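PDB 3TRC: phosphoenolpyruvate-protein phosphotransferase from Coxiella burnetii, which probably transfers phosphate from phosphoenolpyruvate to a protein histidine, the chain here being its GAF domain. Local coordinates for residues 40-46 with 129-135; 27-32 with 58-62. All blocks are in the same frame, centred on the assembly; numbering follows the deposited sequence. Where two conformers were deposited one is given.

Contact 1 (40-46 with 129-135); sequences ADACSLF and ILVIQQL
The carbonyl oxygen of Gln133 is gripped by two successive amides, Asp41 N at 3.0 Å and Ala42 N at 3.1 Å. Asp41 N lies in the carbonyl plane, whereas Ala42 N sits above it. Two residues facing one make this a classic beta bulge. It opens the antiparallel pairing of strands 42-49 and 125-134, the middle pair of the GAF-domain sheet. Ala42 still pairs with Gln133; beyond it Ser44 and Phe46 form regular hydrogen-bonded pairs with Val131 and Ile129. Ser44 N donates to Val131 O at 2.8 Å. The same oxygen also receives a bond from a water.

That water lies over the sheet face that carries Ser44 and Gln133. It accepts from Ser44 OG and donates to Gln133 OE1, so it links the two side chains as well as the backbone. Ser44 OG has a further partner in Thr60. On this face the Phe46 ring has Ile129 O at its edge, in the ring plane, and its CE1 meets Val131 CG2 obliquely at 4.1 Å. Ile80 of helix 78-86 packs on Phe46, Ile129 and Val131.

The other face looks to helix 23-37. In one of two conformers of Cys43, with SG anti to the backbone N (chi1 -177°), the sulfur comes to 3.7 Å from Leu130 CD1; because it rests on one conformer, this contact is doubtful. A disulfide between Cys43 and Cys35 of that helix is known for this protein. Ile132 CG2 touches Ala40 CB, 3.5 Å away.

At the bulged end, Asp41 reaches past Gln134. Its OD2 uses the anti lone pair to take a nearly straight bond (171°) from Leu135 N at 2.8 Å.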
loop_
_atom_site.group_PDB
_atom_site.type_symbol
_atom_site.label_atom_id
_atom_site.label_comp_id
_atom_site.label_asym_id
_atom_site.label_seq_id
_atom_site.Cartn_x
_atom_site.Cartn_y
_atom_site.Cartn_z
ATOM N N ALA A 40 5.957 -6.832 17.388
ATOM C CA ALA A 40 5.718 -8.257 17.550
ATOM C C ALA A 40 7.061 -8.925 17.808
ATOM O O ALA A 40 8.106 -8.319 17.601
ATOM C CB ALA A 40 5.057 -8.843 16.305
ATOM N N ASP A 41 7.041 -10.176 18.252
ATOM C CA ASP A 41 8.290 -10.849 18.612
ATOM C C ASP A 41 8.882 -11.721 17.513
ATOM O O ASP A 41 10.089 -11.958 17.495
ATOM C CB ASP A 41 8.115 -11.641 19.902
ATOM C CG ASP A 41 7.613 -10.777 21.030
ATOM O OD1 ASP A 41 8.260 -9.744 21.320
ATOM O OD2 ASP A 41 6.553 -11.098 21.593
ATOM N N ALA A 42 8.042 -12.175 16.589
ATOM C CA ALA A 42 8.531 -12.893 15.422
ATOM C C ALA A 42 7.646 -12.624 14.215
ATOM O O ALA A 42 6.447 -12.392 14.344
ATOM C CB ALA A 42 8.622 -14.399 15.706
ATOM N N CYS A 43 8.252 -12.609 13.037
ATOM C CA CYS A 43 7.495 -12.471 11.807
ATOM C C CYS A 43 8.211 -13.274 10.743
ATOM O O CYS A 43 9.425 -13.163 10.586
ATOM C CB CYS A 43 7.372 -11.005 11.393
ATOM S SG CYS A 43 6.383 -10.751 9.912
ATOM N N SER A 44 7.451 -14.098 10.033
ATOM C CA SER A 44 7.999 -14.976 9.007
ATOM C C SER A 44 7.174 -14.887 7.736
ATOM O O SER A 44 5.966 -14.655 7.784
ATOM C CB SER A 44 8.024 -16.429 9.504
ATOM O OG SER A 44 8.800 -16.535 10.692
ATOM N N LEU A 45 7.834 -15.079 6.602
ATOM C CA LEU A 45 7.159 -15.033 5.315
ATOM C C LEU A 45 7.480 -16.315 4.564
ATOM O O LEU A 45 8.645 -16.669 4.398
ATOM C CB LEU A 45 7.610 -13.799 4.526
ATOM C CG LEU A 45 6.736 -13.393 3.338
ATOM C CD1 LEU A 45 6.911 -11.914 3.027
ATOM C CD2 LEU A 45 7.041 -14.250 2.121
ATOM N N PHE A 46 6.431 -17.023 4.154
ATOM C CA PHE A 46 6.569 -18.276 3.430
ATOM C C PHE A 46 6.093 -18.063 2.011
ATOM O O PHE A 46 5.137 -17.321 1.775
ATOM C CB PHE A 46 5.702 -19.367 4.066
ATOM C CG PHE A 46 6.164 -19.805 5.428
ATOM C CD1 PHE A 46 5.765 -19.126 6.564
ATOM C CD2 PHE A 46 6.984 -20.918 5.568
ATOM C CE1 PHE A 46 6.181 -19.540 7.824
ATOM C CE2 PHE A 46 7.411 -21.333 6.817
ATOM C CZ PHE A 46 7.009 -20.654 7.946
ATOM N N ILE A 129 2.340 -17.071 2.682
ATOM C CA ILE A 129 1.724 -16.808 3.975
ATOM C C ILE A 129 2.611 -15.897 4.801
ATOM O O ILE A 129 3.827 -16.082 4.856
ATOM C CB ILE A 129 1.528 -18.099 4.781
ATOM C CG1 ILE A 129 0.905 -19.197 3.915
ATOM C CG2 ILE A 129 0.683 -17.818 6.023
ATOM C CD1 ILE A 129 -0.578 -19.026 3.683
ATOM N N LEU A 130 1.994 -14.917 5.454
ATOM C CA LEU A 130 2.699 -14.044 6.388
ATOM C C LEU A 130 2.286 -14.435 7.803
ATOM O O LEU A 130 1.099 -14.510 8.108
ATOM C CB LEU A 130 2.340 -12.581 6.107
ATOM C CG LEU A 130 2.883 -11.508 7.054
ATOM C CD1 LEU A 130 4.383 -11.386 6.871
ATOM C CD2 LEU A 130 2.200 -10.164 6.800
ATOM N N VAL A 131 3.268 -14.700 8.662
ATOM C CA VAL A 131 2.983 -15.195 10.007
ATOM C C VAL A 131 3.605 -14.273 11.043
ATOM O O VAL A 131 4.821 -14.091 11.067
ATOM C CB VAL A 131 3.522 -16.622 10.239
ATOM C CG1 VAL A 131 3.246 -17.061 11.681
ATOM C CG2 VAL A 131 2.904 -17.608 9.256
ATOM N N ILE A 132 2.762 -13.707 11.901
ATOM C CA ILE A 132 3.215 -12.796 12.943
ATOM C C ILE A 132 2.930 -13.434 14.305
ATOM O O ILE A 132 1.846 -13.950 14.539
ATOM C CB ILE A 132 2.508 -11.419 12.844
ATOM C CG1 ILE A 132 2.629 -10.836 11.429
ATOM C CG2 ILE A 132 3.097 -10.449 13.856
ATOM C CD1 ILE A 132 1.441 -11.149 10.527
ATOM N N GLN A 133 3.919 -13.425 15.191
ATOM C CA GLN A 133 3.764 -14.093 16.478
ATOM C C GLN A 133 4.246 -13.207 17.608
ATOM O O GLN A 133 5.079 -12.331 17.410
ATOM C CB GLN A 133 4.538 -15.412 16.491
ATOM C CG GLN A 133 4.194 -16.335 15.320
ATOM C CD GLN A 133 5.015 -17.614 15.318
ATOM O OE1 GLN A 133 6.051 -17.706 14.649
ATOM N NE2 GLN A 133 4.556 -18.609 16.070
ATOM N N GLN A 134 3.701 -13.425 18.797
ATOM C CA GLN A 134 4.186 -12.714 19.968
ATOM C C GLN A 134 4.151 -13.617 21.188
ATOM O O GLN A 134 3.409 -14.597 21.230
ATOM C CB GLN A 134 3.401 -11.418 20.206
ATOM C CG GLN A 134 1.904 -11.588 20.302
ATOM C CD GLN A 134 1.167 -10.271 20.130
ATOM O OE1 GLN A 134 1.779 -9.228 19.898
ATOM N NE2 GLN A 134 -0.152 -10.316 20.247
ATOM N N LEU A 135 4.981 -13.283 22.166
ATOM C CA LEU A 135 5.071 -14.051 23.396
ATOM C C LEU A 135 3.808 -13.922 24.247
ATOM O O LEU A 135 3.403 -14.881 24.906
ATOM C CB LEU A 135 6.296 -13.599 24.193
ATOM C CG LEU A 135 7.645 -13.807 23.497
ATOM C CD1 LEU A 135 8.734 -12.970 24.155
ATOM C CD2 LEU A 135 8.026 -15.282 23.474
HETATM O O HOH W 1 6.879 -15.982 12.613
#

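Contact 2 (27-32 with 58-62); sequences LKLVVV and MATQG
Val31 presses both methyls onto strand 58-61. Its CG1 stands anti to the carbonyl carbon (chi1 -58°) and meets Ala59 CB at 4.0 Å. CG2, lodged between the backbone N and the carbonyl carbon, rests on the main chain at Thr60 C, 3.6 Å away. Ala59 is buried against the helix: its methyl also touches Leu27 CB at 3.9 Å and lies near Leu27 O. Leu27 CD1 reaches on to CB of Met58, a selenomethionine.

These residues seat helix 23-37 on one face of the GAF-domain sheet. Helix and strand run in nearly the same direction, with an angle of 26° between their axes. Helices 3-19 and 142-164 both pack on Val30 of this helix. Met58 and Ala59 both face Leu45 of the neighbouring strand 42-49, in a classic beta bulge.

Lys28 follows the flank of the helix down to the strand. Its chain is nearly extended through chi3 and then bends at chi4 (-42°). NZ thereby comes to Met58 O at 3.3 Å, a weak hydrogen bond. NZ also donates to a water that accepts from Thr60 N, so NZ is linked to the strand backbone once directly and once through the water.

Gln61 CB lies 3.6 Å from Val31 O, and its OE1 meets CG2 of Val32 at 3.8 Å, the two side chains crossing obliquely.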
loop_
_atom_site.group_PDB
_atom_site.type_symbol
_atom_site.label_atom_id
_atom_site.label_comp_id
_atom_site.label_asym_id
_atom_site.label_seq_id
_atom_site.Cartn_x
_atom_site.Cartn_y
_atom_site.Cartn_z
ATOM N N LEU A 27 11.282 -8.645 1.283
ATOM C CA LEU A 27 10.750 -9.590 2.254
ATOM C C LEU A 27 11.482 -9.457 3.582
ATOM O O LEU A 27 10.866 -9.468 4.647
ATOM C CB LEU A 27 10.878 -11.024 1.730
ATOM C CG LEU A 27 10.197 -11.301 0.387
ATOM C CD1 LEU A 27 10.308 -12.779 0.020
ATOM C CD2 LEU A 27 8.749 -10.860 0.426
ATOM N N LYS A 28 12.801 -9.327 3.518
ATOM C CA LYS A 28 13.596 -9.267 4.740
ATOM C C LYS A 28 13.310 -7.975 5.496
ATOM O O LYS A 28 13.300 -7.947 6.726
ATOM C CB LYS A 28 15.084 -9.419 4.426
ATOM C CG LYS A 28 15.399 -10.743 3.747
ATOM C CD LYS A 28 16.846 -11.161 3.916
ATOM C CE LYS A 28 17.030 -12.590 3.423
ATOM N NZ LYS A 28 15.899 -13.469 3.861
ATOM N N LEU A 29 13.055 -6.913 4.742
ATOM C CA LEU A 29 12.742 -5.609 5.306
ATOM C C LEU A 29 11.424 -5.680 6.063
ATOM O O LEU A 29 11.299 -5.186 7.187
ATOM C CB LEU A 29 12.656 -4.597 4.162
ATOM C CG LEU A 29 12.165 -3.162 4.304
ATOM C CD1 LEU A 29 12.492 -2.426 3.013
ATOM C CD2 LEU A 29 10.675 -3.101 4.591
ATOM N N VAL A 30 10.441 -6.316 5.438
ATOM C CA VAL A 30 9.109 -6.436 6.013
ATOM C C VAL A 30 9.081 -7.188 7.351
ATOM O O VAL A 30 8.491 -6.709 8.314
ATOM C CB VAL A 30 8.127 -7.053 4.995
ATOM C CG1 VAL A 30 6.811 -7.410 5.661
ATOM C CG2 VAL A 30 7.913 -6.083 3.831
ATOM N N VAL A 31 9.727 -8.353 7.435
ATOM C CA VAL A 31 9.660 -9.111 8.681
ATOM C C VAL A 31 10.321 -8.355 9.841
ATOM O O VAL A 31 9.856 -8.411 10.984
ATOM C CB VAL A 31 10.232 -10.548 8.532
ATOM C CG1 VAL A 31 9.470 -11.300 7.453
ATOM C CG2 VAL A 31 11.726 -10.527 8.224
ATOM N N VAL A 32 11.383 -7.618 9.536
ATOM C CA VAL A 32 12.071 -6.840 10.558
ATOM C C VAL A 32 11.205 -5.659 10.989
ATOM O O VAL A 32 11.022 -5.413 12.183
ATOM C CB VAL A 32 13.438 -6.322 10.062
ATOM C CG1 VAL A 32 14.002 -5.292 11.036
ATOM C CG2 VAL A 32 14.415 -7.476 9.892
HETATM N N MSE A 58 10.950 -17.983 3.533
HETATM C CA MSE A 58 11.783 -17.128 2.683
HETATM C C MSE A 58 12.338 -15.885 3.388
HETATM O O MSE A 58 13.238 -15.217 2.875
HETATM C CB MSE A 58 11.037 -16.764 1.390
HETATM C CG MSE A 58 10.844 -17.954 0.436
HETATM SE SE MSE A 58 12.514 -18.800 -0.136
HETATM C CE MSE A 58 13.149 -17.377 -1.302
ATOM N N ALA A 59 11.817 -15.596 4.576
ATOM C CA ALA A 59 12.325 -14.507 5.402
ATOM C C ALA A 59 11.803 -14.672 6.817
ATOM O O ALA A 59 10.673 -15.112 7.018
ATOM C CB ALA A 59 11.888 -13.159 4.837
ATOM N N THR A 60 12.625 -14.327 7.799
ATOM C CA THR A 60 12.168 -14.379 9.177
ATOM C C THR A 60 12.916 -13.391 10.051
ATOM O O THR A 60 14.089 -13.081 9.822
ATOM C CB THR A 60 12.286 -15.799 9.790
ATOM O OG1 THR A 60 11.596 -15.836 11.046
ATOM C CG2 THR A 60 13.754 -16.183 10.013
ATOM N N GLN A 61 12.196 -12.871 11.034
ATOM C CA GLN A 61 12.799 -12.167 12.147
ATOM C C GLN A 61 12.292 -12.870 13.398
ATOM O O GLN A 61 11.085 -12.979 13.612
ATOM C CB GLN A 61 12.386 -10.699 12.131
ATOM C CG GLN A 61 12.739 -9.934 13.390
ATOM C CD GLN A 61 14.232 -9.856 13.633
ATOM O OE1 GLN A 61 15.035 -9.904 12.698
ATOM N NE2 GLN A 61 14.613 -9.745 14.901
ATOM N N GLY A 62 13.210 -13.389 14.203
ATOM C CA GLY A 62 12.819 -14.052 15.432
ATOM C C GLY A 62 13.125 -15.537 15.423
ATOM O O GLY A 62 13.370 -16.123 16.472
HETATM O O HOH W 2 15.136 -13.143 6.758
#

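In the fold
From the N terminus, helix 3-19 leads to helix 23-37, which carries residues 27-32. The chain then enters strand 42-49, with residues 40-46 at its start, and turns back along strand 54-61. Contact 2 closes this short loop, 26 residues apart, by laying the helix on the second strand. Contact 1 closes a longer one, 83 residues apart, when strand 125-134 returns beside strand 42-49. Their segments alternate along the chain, so the two closures cross. Strand 42-49 lies between 54-61 and 125-134 in the sheet. Backbone pairing of Cys43 with Gln61, and packing of Leu45 on Leu27, join the contacts directly.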